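Side-chain contacts in DUF4393 domain-containing protein (Alcanivorax borkumensis, PDB 3H35), which is of unknown function but carries an Abi-alpha family domain, named for abortive infection and grouped with helix-turn-helix proteins: residues A52-D57 with N111-Q116; S139-A144 with L155-E160. All blocks are in the same frame, centred on the assembly; numbering follows the deposited sequence.

Contact 1: A52-D57 with N111-Q116. With EDO (1,2-ethanediol), chain D.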
# COMPACT_ATOMS: atom_id res chain seq x y z
N ALA A 52 -7.96 8.86 -13.26
CA ALA A 52 -9.32 9.40 -13.29
C ALA A 52 -9.98 9.15 -11.94
O ALA A 52 -10.83 9.94 -11.53
CB ALA A 52 -10.17 8.78 -14.43
N SER A 53 -9.54 8.10 -11.24
CA SER A 53 -10.09 7.79 -9.92
C SER A 53 -9.55 8.71 -8.79
O SER A 53 -10.04 8.68 -7.68
CB SER A 53 -9.76 6.33 -9.57
OG SER A 53 -8.36 6.17 -9.39
N LEU A 54 -8.51 9.49 -9.06
CA LEU A 54 -8.03 10.44 -8.09
C LEU A 54 -9.11 11.48 -7.77
O LEU A 54 -9.88 11.85 -8.65
CB LEU A 54 -6.79 11.15 -8.63
CG LEU A 54 -5.51 10.31 -8.84
CD1 LEU A 54 -4.43 11.24 -9.47
CD2 LEU A 54 -4.97 9.65 -7.52
N THR A 55 -9.18 12.00 -6.55
CA THR A 55 -10.03 13.15 -6.29
C THR A 55 -9.34 14.37 -6.97
O THR A 55 -8.14 14.33 -7.30
CB THR A 55 -10.22 13.48 -4.80
OG1 THR A 55 -9.00 14.02 -4.29
CG2 THR A 55 -10.67 12.25 -3.95
N GLY A 56 -10.10 15.44 -7.21
CA GLY A 56 -9.56 16.66 -7.84
C GLY A 56 -8.29 17.15 -7.09
O GLY A 56 -7.28 17.50 -7.69
N ASP A 57 -8.34 17.14 -5.76
CA ASP A 57 -7.20 17.61 -4.98
C ASP A 57 -5.99 16.73 -5.25
O ASP A 57 -4.91 17.25 -5.50
CB ASP A 57 -7.50 17.70 -3.47
CG ASP A 57 -8.32 18.93 -3.10
OD1 ASP A 57 -8.51 19.77 -4.00
OD2 ASP A 57 -8.78 19.08 -1.93
N ASN A 111 -1.12 9.71 1.59
CA ASN A 111 -1.19 8.27 1.83
C ASN A 111 -1.67 7.55 0.57
O ASN A 111 -1.10 6.54 0.20
CB ASN A 111 -2.15 7.92 2.95
CG ASN A 111 -1.94 6.53 3.45
OD1 ASN A 111 -1.01 6.28 4.23
ND2 ASN A 111 -2.70 5.60 2.94
N HIS A 112 -2.69 8.08 -0.09
CA HIS A 112 -3.19 7.51 -1.33
C HIS A 112 -2.17 7.59 -2.49
O HIS A 112 -1.97 6.60 -3.18
CB HIS A 112 -4.49 8.22 -1.75
CG HIS A 112 -5.18 7.59 -2.94
ND1 HIS A 112 -5.92 6.44 -2.85
CD2 HIS A 112 -5.22 7.97 -4.24
CE1 HIS A 112 -6.40 6.13 -4.04
NE2 HIS A 112 -5.98 7.04 -4.91
N LEU A 113 -1.56 8.75 -2.73
CA LEU A 113 -0.58 8.90 -3.81
C LEU A 113 0.59 7.93 -3.63
O LEU A 113 1.04 7.31 -4.58
CB LEU A 113 -0.04 10.34 -3.91
CG LEU A 113 -1.07 11.39 -4.36
CD1 LEU A 113 -0.49 12.79 -4.24
CD2 LEU A 113 -1.54 11.08 -5.80
N PHE A 114 1.07 7.80 -2.40
CA PHE A 114 2.12 6.80 -2.07
C PHE A 114 1.61 5.39 -2.23
O PHE A 114 2.30 4.59 -2.83
CB PHE A 114 2.75 6.98 -0.65
CG PHE A 114 3.82 8.05 -0.62
CD1 PHE A 114 5.13 7.76 -0.95
CD2 PHE A 114 3.49 9.36 -0.33
CE1 PHE A 114 6.13 8.77 -0.93
CE2 PHE A 114 4.46 10.37 -0.35
CZ PHE A 114 5.79 10.06 -0.64
N ALA A 115 0.40 5.09 -1.73
CA ALA A 115 -0.08 3.69 -1.76
C ALA A 115 -0.21 3.26 -3.21
O ALA A 115 -0.00 2.08 -3.55
CB ALA A 115 -1.41 3.49 -1.01
N GLN A 116 -0.56 4.23 -4.07
CA GLN A 116 -0.75 3.97 -5.50
C GLN A 116 0.57 3.99 -6.32
O GLN A 116 0.55 3.75 -7.52
CB GLN A 116 -1.74 4.99 -6.07
CG GLN A 116 -3.17 4.73 -5.71
CD GLN A 116 -3.71 3.60 -6.50
OE1 GLN A 116 -3.97 3.73 -7.69
NE2 GLN A 116 -3.86 2.44 -5.85
C1 EDO D . 1.96 8.11 3.89
O1 EDO D . 1.09 7.69 4.95
C2 EDO D . 2.54 6.94 3.12
O2 EDO D . 3.85 7.30 2.70
O HOH W 1 -6.29 6.41 -7.63
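Leu54 and His112 meet through one methyl and one ring edge. The CD2 methyl of Leu54 comes up near the imidazole plane, 3.7 Å from CD2 of His112, and touches NE2 only slightly farther off. With CG of His112 anti to the backbone N (chi1 -173°), the ring leaves the helix pointing at the 52-57 turn, edge first. The same methyl packs against Leu113, 4.1 Å from its CD2 atom. Leu62 of helix 56-65 and Leu118 also touch Leu54. Thr55, right after it, is the N-cap of helix 56-65 and forms a capping box with Glu58.

The polar link is made by water. One molecule lies in the plane of the His112 ring, 2.8 Å from NE2, and donates to OG of Ser53 at 2.7 Å. One face of the imidazole carries CG of Gln116, from the residue just beyond the helix end, 3.7 Å above the plane and offset toward the rim.

OD1 of Asn111 accepts a hydrogen bond from O1 of an ethanediol molecule at 2.6 Å, probably from the crystallisation liquor, which Arg90 also holds; Asn111 ND2 bonds to Ala115 O of a second subunit.

No direct hydrogen bond joins the two segments. The join between the interhelical turn and helix 106-115 therefore rests on one leucine methyl and a water bridge, with the imidazole edge serving both.

Contact 2: S139-A144 with L155-E160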
# COMPACT_ATOMS: atom_id res chain seq x y z
N SER A 139 -0.41 23.32 12.88
CA SER A 139 -1.09 22.78 14.05
C SER A 139 -1.70 21.37 13.81
O SER A 139 -1.74 20.58 14.73
CB SER A 139 -2.16 23.76 14.54
OG SER A 139 -3.15 23.92 13.53
N ASP A 140 -2.16 21.08 12.60
CA ASP A 140 -2.75 19.78 12.28
C ASP A 140 -1.69 18.70 12.27
O ASP A 140 -1.91 17.62 12.77
CB ASP A 140 -3.43 19.77 10.91
CG ASP A 140 -4.68 20.62 10.86
OD1 ASP A 140 -5.50 20.59 11.80
OD2 ASP A 140 -4.85 21.31 9.83
N PHE A 141 -0.56 18.98 11.64
CA PHE A 141 0.55 18.08 11.68
C PHE A 141 0.95 17.79 13.14
O PHE A 141 1.16 16.63 13.53
CB PHE A 141 1.73 18.70 10.94
CG PHE A 141 2.98 17.94 11.12
CD1 PHE A 141 3.17 16.75 10.43
CD2 PHE A 141 3.95 18.37 11.99
CE1 PHE A 141 4.31 15.99 10.64
CE2 PHE A 141 5.10 17.63 12.20
CZ PHE A 141 5.27 16.42 11.52
N ARG A 142 1.02 18.85 13.95
CA ARG A 142 1.48 18.70 15.31
C ARG A 142 0.51 17.86 16.09
O ARG A 142 0.92 17.06 16.93
CB ARG A 142 1.66 20.07 16.00
CG ARG A 142 2.93 20.83 15.59
CD ARG A 142 4.17 19.96 15.75
NE ARG A 142 5.42 20.61 15.33
CZ ARG A 142 6.64 20.07 15.47
NH1 ARG A 142 6.83 18.88 16.03
NH2 ARG A 142 7.70 20.74 15.05
N LYS A 143 -0.77 18.04 15.83
CA LYS A 143 -1.81 17.22 16.43
C LYS A 143 -1.64 15.72 16.06
O LYS A 143 -1.72 14.86 16.92
CB LYS A 143 -3.16 17.70 15.94
CG LYS A 143 -4.34 17.14 16.69
CD LYS A 143 -5.65 17.51 15.97
CE LYS A 143 -6.89 17.08 16.77
NZ LYS A 143 -6.92 17.82 18.06
N ALA A 144 -1.40 15.45 14.78
CA ALA A 144 -1.22 14.06 14.31
C ALA A 144 0.02 13.44 14.98
O ALA A 144 -0.02 12.32 15.47
CB ALA A 144 -1.06 14.01 12.77
N LEU A 155 8.76 7.77 17.95
CA LEU A 155 8.34 8.40 16.69
C LEU A 155 9.27 9.55 16.33
O LEU A 155 9.56 10.41 17.17
CB LEU A 155 6.94 9.00 16.84
CG LEU A 155 6.17 9.41 15.61
CD1 LEU A 155 5.69 8.16 14.84
CD2 LEU A 155 4.97 10.30 15.98
N SER A 156 9.70 9.61 15.09
CA SER A 156 10.53 10.73 14.66
C SER A 156 10.05 11.36 13.37
O SER A 156 9.51 10.67 12.47
CB SER A 156 12.01 10.29 14.51
OG SER A 156 12.10 9.20 13.62
N ILE A 157 10.31 12.66 13.28
CA ILE A 157 10.12 13.40 12.05
C ILE A 157 11.36 13.26 11.23
O ILE A 157 12.46 13.46 11.73
CB ILE A 157 9.98 14.90 12.26
CG1 ILE A 157 8.80 15.20 13.20
CG2 ILE A 157 9.78 15.61 10.89
CD1 ILE A 157 8.55 16.67 13.49
N ARG A 158 11.18 12.95 9.96
CA ARG A 158 12.26 13.03 9.02
C ARG A 158 11.88 13.94 7.89
O ARG A 158 10.82 13.76 7.28
CB ARG A 158 12.63 11.66 8.48
CG ARG A 158 13.88 11.70 7.65
CD ARG A 158 14.37 10.27 7.33
NE ARG A 158 15.69 10.27 6.68
CZ ARG A 158 15.90 10.14 5.36
NH1 ARG A 158 17.14 10.14 4.88
NH2 ARG A 158 14.89 10.00 4.52
N ARG A 159 12.75 14.90 7.61
CA ARG A 159 12.59 15.80 6.50
C ARG A 159 13.01 15.12 5.20
O ARG A 159 14.12 14.66 5.05
CB ARG A 159 13.38 17.08 6.71
CG ARG A 159 12.88 17.96 7.86
CD ARG A 159 13.88 19.05 8.13
NE ARG A 159 13.35 20.10 8.98
CZ ARG A 159 13.98 21.23 9.23
NH1 ARG A 159 15.17 21.48 8.69
NH2 ARG A 159 13.39 22.14 9.99
N GLU A 160 12.07 15.07 4.27
CA GLU A 160 12.27 14.42 3.00
C GLU A 160 11.76 15.33 1.86
O GLU A 160 11.31 16.46 2.08
CB GLU A 160 11.58 13.05 3.03
CG GLU A 160 12.15 12.11 4.13
CD GLU A 160 11.50 10.74 4.16
OE1 GLU A 160 10.31 10.60 3.78
OE2 GLU A 160 12.19 9.79 4.57
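Glu160 OE2 takes a salt bridge from NH2 of Arg158, 2.7 Å away, and is hydrogen-bonded to the hydroxyl of Tyr77. The arginine nitrogen comes to the anti side of the carboxylate, 19° out of its plane, yet the oxygen lies almost exactly in the guanidinium plane; the N-H...O angle is 150°. Arg90 and Thr75 hold the other oxygen, OE1, and Asp123 pairs with NH1 of Arg158. Such a network probably keeps this buried carboxylate ionised.

Arg158 and Glu160 alternate with Ile157 along the strand, and Ile157 projects to the helix side. Its CG1 is anti to the carbonyl carbon (chi1 -58°) and the chain is extended beyond, which carries CD1 out to the helix. There CD1 arrives at the edge of the Phe141 ring, near its plane, 3.8 Å from CE2 and as far from CZ; CG1 follows at 4.1 Å from CZ.

The motif is a helix laid against an antiparallel four-stranded sheet of order 2-1-4-3. Strand 156-164 is an inner strand, and the chain reaches it directly from helix 139-151 through a short turn. Phe141 spreads over neighbouring strands too, touching Leu74, Leu76 and Tyr89, and its ring meets that of Tyr91.

Arg142, exposed, lies at the margin of the contact. Its chain, bent at chi2, brings NH1 to 3.8 Å from CD1 of Ile157, the two side chains crossing at about a right angle. Phe141 CE2 sits over one face of the guanidinium, offset toward its rim. NE donates to the carbonyl of Glu136 and NH1 bonds to Gln145, which fix the flat group beside the isoleucine methyl.

From the N terminus the chain runs through helix 42-52 into the turn of contact 1, then along helix 56-65 and the first two strands of the sheet before helix 106-115 returns to it, closing a loop of 53 residues. Only after that loop is complete, and strand 119-123 and helix 129-137 have been laid down, does contact 2 open; it spans ten residues, the rest of helix 139-151 and the turn into strand 156-164. Contacts 1 and 2 follow in series, neither crossing nor enclosing the other, and their centres are 21 Å apart. Contact 1 joins the turn between two helices to the end of helix 106-115, contact 2 a helix to the sheet.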